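Local coordinates for protein photoreceptor-histidine kinase BphP (Stigmatella aurantiaca DW4/3-1, PDB 6BAF) that senses light through a bound bilin chromophore and, as a phytochrome histidine kinase, probably converts that signal into phosphorylation, at residues G18-L23 against R103-L108; A159-F164 against K266-I271. One frame throughout, in Å; residues are numbered along the deposited sequence.

Contact 1. Residues G18-L23 against R103-L108; sequences GVLLVL and RLILEL
V19 and L108 exchange two backbone hydrogen bonds, V19 N to L108 O at 2.9 Å and L108 N to V19 O at 2.8 Å, setting the antiparallel register. Two residues on, L21 and L106 repeat the pattern with nearly straight bonds, 172° for L21 N to L106 O and 171° for the return. At the far end L23 N reaches L104 O at 2.9 Å, whereas L104 N donates to a water; this water comes so close to L23 O that a bond there is doubtful. In one of two conformers R103 NE may also donate to it, while NH1 bonds to H226.

G18 suits its place because a CB would run into L108 O. Most other positions hold branched aliphatic residues, suited to the packed faces of a sheet. On the face bearing L20, V22, I105 and E107, I105 CG2 meets L20 CD1 at 3.6 Å, and V22 CG2 lies 4.0 Å from I105 CG1. On the other face, L21 CD1 meets L108 CD1 at 4.1 Å.

E107 brings a carboxylate, probably charged, into this buried place. With CG beside the backbone N (chi1 -66°) and the chain extended beyond it, the group passes L20 CD1, 3.5 Å from OE2, and is satisfied by V236 N at OE1 and L237 N at OE2.

L20 and V22 turn their backbone polar atoms to strand 30-34, I105 and E107 theirs to strand 90-100. The pair lies inside the antiparallel sheet of the PAS fold, with helix 37-41 packed on V19 and L108.

Contact 2. Residues A159-F164 against K266-I271; sequences AIIYRF and KLWGLI. With BLR (3-[5-[(Z)-(4-ethenyl-3-methyl-5-oxidanylidene-pyrrol-2-ylidene)methyl]-2-[[5-[(Z)-(3-ethenyl-4-methyl-5-oxidanylidene-pyrrol-2-ylidene)methyl]-3-(3-hydroxy-3-oxopropyl)-4-methyl-1H-pyrrol-2-yl]methyl]-4-methyl-1H-pyrrol-3-yl]propanoic acid), chain B.
R163 lays its side chain across the indole of W268. From CB, opposite G269, CG stands anti to the backbone N (chi1 -176°), which starts an extended chain over the indole. CG sits above the six-membered ring, 3.9 Å from its centroid and 10° off the normal, a CH-pi contact. CD follows at 3.7 Å from W268 CZ2, and NE comes to 3.3 Å from the same carbon while giving a weak bond to a water. That water donates to both F164 O and W268 O. CZ continues over the ring's rim, NH2 passes on the NE1 side without bonding it, and the guanidinium stays 24° from the indole plane. An alanine here would probably leave this indole face without its aliphatic and guanidinium cover, and the water without its weak NE partner.

G269 lets the strands approach closely, since a CB would strike Y162 O. With W268 it forms a classic beta bulge opposite L261 of strand 255-263. Y162 and L270 bond through both backbone N-H groups, and F164 N donates to W268 O at 3.1 Å. The ring of F164 turns its edge to G269 N and packs CE2 against L267 CD2, 3.4 Å away.

The face carrying Y162 and L270 looks into the bilin pocket of the GAF domain. Y162 OH lies 3.7 Å from BLR CMB, and L270 CD1 is 3.8 Å from BLR CMA. These approaches are to chromophore carbons, so this side probably holds the bilin by shape and van der Waals contact, whereas S258, R238 and H244 supply hydrogen bonds.

Contact 1 and contact 2 lie on opposite sides of the chain's centre, with centres 29 Å apart and nearest atoms about 18 Å apart, so they do not touch. They come in series: the PAS pairing closes before the GAF pairing opens, and each belongs to its own antiparallel sheet. Both join adjacent inner strands that are distant in sequence. The two domains are nevertheless tied together, because strand 218-222, from the GAF part of the chain, adds to the PAS-side sheet between strands 13-14 and 30-34, consistent with the knot known from bacteriophytochromes. Contact 2 borders the chromophore, whereas contact 1 stands back from it in the neighbouring domain.

Contact 1. Residues G18-L23 against R103-L108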
# COMPACT_ATOMS: atom_id res chain seq x y z
N GLY A 18 -20.43 14.18 4.08
CA GLY A 18 -19.37 14.53 5.00
C GLY A 18 -19.56 15.98 5.45
O GLY A 18 -20.50 16.65 5.02
N VAL A 19 -18.67 16.43 6.33
CA VAL A 19 -18.71 17.80 6.81
C VAL A 19 -17.42 18.47 6.36
O VAL A 19 -16.35 17.86 6.41
CB VAL A 19 -18.88 17.91 8.34
CG1 VAL A 19 -18.56 19.35 8.82
CG2 VAL A 19 -20.30 17.60 8.71
N LEU A 20 -17.52 19.73 5.92
CA LEU A 20 -16.34 20.54 5.64
C LEU A 20 -16.20 21.63 6.69
O LEU A 20 -17.16 22.36 6.97
CB LEU A 20 -16.45 21.14 4.25
CG LEU A 20 -15.20 21.92 3.83
CD1 LEU A 20 -14.83 21.58 2.39
CD2 LEU A 20 -15.44 23.45 4.04
N LEU A 21 -15.01 21.74 7.28
CA LEU A 21 -14.65 22.83 8.18
C LEU A 21 -13.45 23.57 7.60
O LEU A 21 -12.59 22.97 6.96
CB LEU A 21 -14.27 22.28 9.55
CG LEU A 21 -15.25 21.32 10.22
CD1 LEU A 21 -14.62 20.82 11.50
CD2 LEU A 21 -16.61 22.02 10.51
N VAL A 22 -13.38 24.89 7.82
CA VAL A 22 -12.15 25.65 7.58
C VAL A 22 -11.63 26.12 8.94
O VAL A 22 -12.40 26.57 9.79
CB VAL A 22 -12.36 26.83 6.63
CG1 VAL A 22 -11.07 27.59 6.49
CG2 VAL A 22 -12.86 26.35 5.26
N LEU A 23 -10.32 25.98 9.14
CA LEU A 23 -9.64 26.19 10.41
C LEU A 23 -8.60 27.30 10.27
O LEU A 23 -7.82 27.32 9.31
CB LEU A 23 -8.92 24.91 10.86
CG LEU A 23 -9.74 23.62 10.96
CD1 LEU A 23 -8.80 22.48 11.32
CD2 LEU A 23 -10.73 23.77 12.02
N ARG A 103 -5.99 28.67 2.95
CA ARG A 103 -6.92 28.16 3.95
C ARG A 103 -6.60 26.71 4.28
O ARG A 103 -6.05 25.95 3.47
CB ARG A 103 -8.39 28.33 3.49
CG ARG A 103 -8.76 29.80 3.05
CD ARG A 103 -9.65 30.68 4.00
NE ARG A 103 -9.52 30.45 5.45
CZ ARG A 103 -10.04 31.22 6.43
NH1 ARG A 103 -10.74 32.37 6.16
NH2 ARG A 103 -9.84 30.84 7.70
N LEU A 104 -6.92 26.34 5.52
CA LEU A 104 -6.74 24.98 6.02
C LEU A 104 -8.13 24.36 6.08
O LEU A 104 -8.98 24.76 6.89
CB LEU A 104 -6.09 24.99 7.40
CG LEU A 104 -5.38 23.79 8.04
CD1 LEU A 104 -5.51 23.77 9.55
CD2 LEU A 104 -5.56 22.41 7.39
N ILE A 105 -8.38 23.38 5.23
CA ILE A 105 -9.69 22.77 5.07
C ILE A 105 -9.63 21.37 5.64
O ILE A 105 -8.73 20.59 5.29
CB ILE A 105 -10.12 22.75 3.60
CG1 ILE A 105 -10.26 24.18 3.08
CG2 ILE A 105 -11.40 21.90 3.45
CD1 ILE A 105 -10.48 24.31 1.58
N LEU A 106 -10.57 21.04 6.52
CA LEU A 106 -10.65 19.72 7.13
C LEU A 106 -11.99 19.11 6.72
O LEU A 106 -13.05 19.68 6.99
CB LEU A 106 -10.51 19.81 8.65
CG LEU A 106 -10.84 18.57 9.47
CD1 LEU A 106 -9.85 17.42 9.14
CD2 LEU A 106 -10.82 18.90 10.97
N GLU A 107 -11.93 17.99 5.99
CA GLU A 107 -13.13 17.26 5.60
C GLU A 107 -13.28 16.02 6.45
O GLU A 107 -12.30 15.32 6.72
CB GLU A 107 -13.07 16.91 4.11
CG GLU A 107 -13.13 18.22 3.36
CD GLU A 107 -13.05 18.08 1.88
OE1 GLU A 107 -11.96 17.68 1.36
OE2 GLU A 107 -14.10 18.37 1.24
N LEU A 108 -14.51 15.78 6.91
CA LEU A 108 -14.81 14.71 7.87
C LEU A 108 -15.82 13.77 7.23
O LEU A 108 -16.89 14.21 6.81
CB LEU A 108 -15.38 15.26 9.17
CG LEU A 108 -14.50 16.24 9.94
CD1 LEU A 108 -15.23 16.75 11.18
CD2 LEU A 108 -13.16 15.64 10.31
O HOH W 1 -7.71 28.69 7.19

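Contact 2. Residues A159-F164 against K266-I271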
# COMPACT_ATOMS: atom_id res chain seq x y z
N ALA A 159 -16.71 0.24 -15.14
CA ALA A 159 -15.45 0.97 -15.02
C ALA A 159 -14.84 0.98 -16.41
O ALA A 159 -14.73 -0.07 -17.04
CB ALA A 159 -14.48 0.31 -14.02
N ILE A 160 -14.42 2.17 -16.88
CA ILE A 160 -13.82 2.29 -18.19
C ILE A 160 -12.50 3.01 -18.06
O ILE A 160 -12.24 3.71 -17.07
CB ILE A 160 -14.74 3.03 -19.19
CG1 ILE A 160 -14.99 4.48 -18.73
CG2 ILE A 160 -16.08 2.28 -19.30
CD1 ILE A 160 -15.52 5.45 -19.87
N ILE A 161 -11.64 2.83 -19.06
CA ILE A 161 -10.56 3.76 -19.35
C ILE A 161 -11.06 4.71 -20.43
O ILE A 161 -11.46 4.28 -21.52
CB ILE A 161 -9.28 3.06 -19.82
CG1 ILE A 161 -8.73 2.05 -18.79
CG2 ILE A 161 -8.25 4.14 -20.08
CD1 ILE A 161 -8.48 2.65 -17.43
N TYR A 162 -11.02 6.01 -20.16
CA TYR A 162 -11.48 7.03 -21.08
C TYR A 162 -10.24 7.81 -21.49
O TYR A 162 -9.64 8.50 -20.68
CB TYR A 162 -12.50 7.92 -20.37
CG TYR A 162 -13.17 8.96 -21.27
CD1 TYR A 162 -14.20 8.59 -22.14
CD2 TYR A 162 -12.78 10.30 -21.24
CE1 TYR A 162 -14.85 9.53 -22.95
CE2 TYR A 162 -13.42 11.27 -22.05
CZ TYR A 162 -14.45 10.87 -22.90
OH TYR A 162 -15.09 11.79 -23.71
N ARG A 163 -9.84 7.68 -22.74
CA ARG A 163 -8.59 8.26 -23.19
C ARG A 163 -8.86 9.49 -24.05
O ARG A 163 -9.74 9.46 -24.90
CB ARG A 163 -7.80 7.24 -23.99
CG ARG A 163 -6.46 7.79 -24.39
CD ARG A 163 -5.76 6.84 -25.34
NE ARG A 163 -4.42 7.36 -25.61
CZ ARG A 163 -3.47 6.69 -26.26
NH1 ARG A 163 -3.71 5.44 -26.69
NH2 ARG A 163 -2.28 7.25 -26.44
N PHE A 164 -8.09 10.57 -23.83
CA PHE A 164 -8.25 11.82 -24.57
C PHE A 164 -7.39 11.82 -25.83
O PHE A 164 -6.24 11.38 -25.81
CB PHE A 164 -7.85 13.03 -23.70
CG PHE A 164 -8.74 13.24 -22.47
CD1 PHE A 164 -10.05 13.70 -22.60
CD2 PHE A 164 -8.25 12.99 -21.19
CE1 PHE A 164 -10.88 13.89 -21.49
CE2 PHE A 164 -9.05 13.17 -20.04
CZ PHE A 164 -10.39 13.62 -20.18
N LYS A 266 0.56 15.86 -17.98
CA LYS A 266 -0.61 16.31 -18.70
C LYS A 266 -1.67 15.22 -18.64
O LYS A 266 -1.33 14.03 -18.60
CB LYS A 266 -0.19 16.68 -20.13
CG LYS A 266 -1.23 16.52 -21.20
CD LYS A 266 -0.76 17.17 -22.52
CE LYS A 266 -1.43 16.54 -23.75
NZ LYS A 266 -0.40 16.21 -24.78
N LEU A 267 -2.94 15.62 -18.56
CA LEU A 267 -4.03 14.65 -18.42
C LEU A 267 -4.09 13.77 -19.65
O LEU A 267 -4.08 14.27 -20.78
CB LEU A 267 -5.36 15.35 -18.21
CG LEU A 267 -6.58 14.55 -17.81
CD1 LEU A 267 -6.39 13.88 -16.39
CD2 LEU A 267 -7.83 15.50 -17.81
N TRP A 268 -4.08 12.46 -19.44
CA TRP A 268 -4.03 11.47 -20.50
C TRP A 268 -5.37 10.78 -20.69
O TRP A 268 -5.72 10.38 -21.81
CB TRP A 268 -2.96 10.41 -20.16
CG TRP A 268 -2.71 9.32 -21.19
CD1 TRP A 268 -1.76 9.33 -22.20
CD2 TRP A 268 -3.41 8.08 -21.32
NE1 TRP A 268 -1.82 8.15 -22.91
CE2 TRP A 268 -2.81 7.37 -22.38
CE3 TRP A 268 -4.45 7.47 -20.61
CZ2 TRP A 268 -3.25 6.11 -22.76
CZ3 TRP A 268 -4.88 6.24 -20.99
CH2 TRP A 268 -4.26 5.55 -22.05
N GLY A 269 -6.13 10.69 -19.62
CA GLY A 269 -7.30 9.84 -19.61
C GLY A 269 -7.85 9.81 -18.22
O GLY A 269 -7.37 10.49 -17.31
N LEU A 270 -8.92 9.04 -18.07
CA LEU A 270 -9.56 8.87 -16.78
C LEU A 270 -9.85 7.39 -16.63
O LEU A 270 -10.13 6.71 -17.61
CB LEU A 270 -10.91 9.62 -16.67
CG LEU A 270 -11.02 11.14 -16.84
CD1 LEU A 270 -12.49 11.47 -16.60
CD2 LEU A 270 -10.15 11.86 -15.85
N ILE A 271 -9.79 6.91 -15.39
CA ILE A 271 -10.54 5.73 -14.99
C ILE A 271 -11.88 6.26 -14.53
O ILE A 271 -11.94 7.01 -13.56
CB ILE A 271 -9.84 4.95 -13.86
CG1 ILE A 271 -8.39 4.62 -14.20
CG2 ILE A 271 -10.62 3.66 -13.56
CD1 ILE A 271 -7.55 4.19 -12.94
CHA BLR B . -17.32 16.22 -15.56
NA BLR B . -17.95 14.56 -17.37
C1A BLR B . -17.33 14.87 -16.22
C2A BLR B . -16.69 13.74 -15.69
C3A BLR B . -16.89 12.72 -16.56
C4A BLR B . -17.69 13.24 -17.59
CMA BLR B . -16.32 11.28 -16.39
CAA BLR B . -15.89 13.71 -14.39
CBA BLR B . -16.79 13.56 -13.13
CGA BLR B . -17.26 12.11 -12.95
O1A BLR B . -16.37 11.22 -12.81
O2A BLR B . -18.51 11.78 -12.93
CHB BLR B . -18.22 12.58 -18.84
NB BLR B . -18.91 10.33 -17.94
C1B BLR B . -18.48 11.32 -19.01
C2B BLR B . -18.44 10.57 -20.28
C3B BLR B . -18.79 9.22 -20.09
C4B BLR B . -19.09 8.99 -18.65
CMB BLR B . -18.05 11.14 -21.65
OB BLR B . -19.44 7.99 -18.12
CAB BLR B . -18.80 8.19 -21.23
CBB BLR B . -18.99 6.91 -21.01
NC BLR B . -20.82 17.81 -19.51
C1C BLR B . -21.63 17.75 -20.80
C2C BLR B . -21.90 19.17 -21.18
C3C BLR B . -21.32 20.07 -20.25
C4C BLR B . -20.64 19.28 -19.18
CMC BLR B . -22.68 19.53 -22.42
OC BLR B . -21.99 16.78 -21.38
CAC BLR B . -21.40 21.61 -20.33
CBC BLR B . -21.03 22.29 -21.43
CHD BLR B . -20.00 19.78 -18.17
ND BLR B . -18.76 17.56 -17.24
C1D BLR B . -19.17 18.98 -17.19
C2D BLR B . -18.65 19.63 -16.00
C3D BLR B . -17.87 18.63 -15.28
C4D BLR B . -17.90 17.32 -16.03
CMD BLR B . -18.87 21.10 -15.62
CAD BLR B . -17.15 18.84 -13.97
CBD BLR B . -18.04 18.33 -12.85
CGD BLR B . -17.25 18.75 -11.62
O1D BLR B . -16.08 18.27 -11.44
O2D BLR B . -17.74 19.65 -10.87
O HOH W 2 -4.23 10.36 -24.18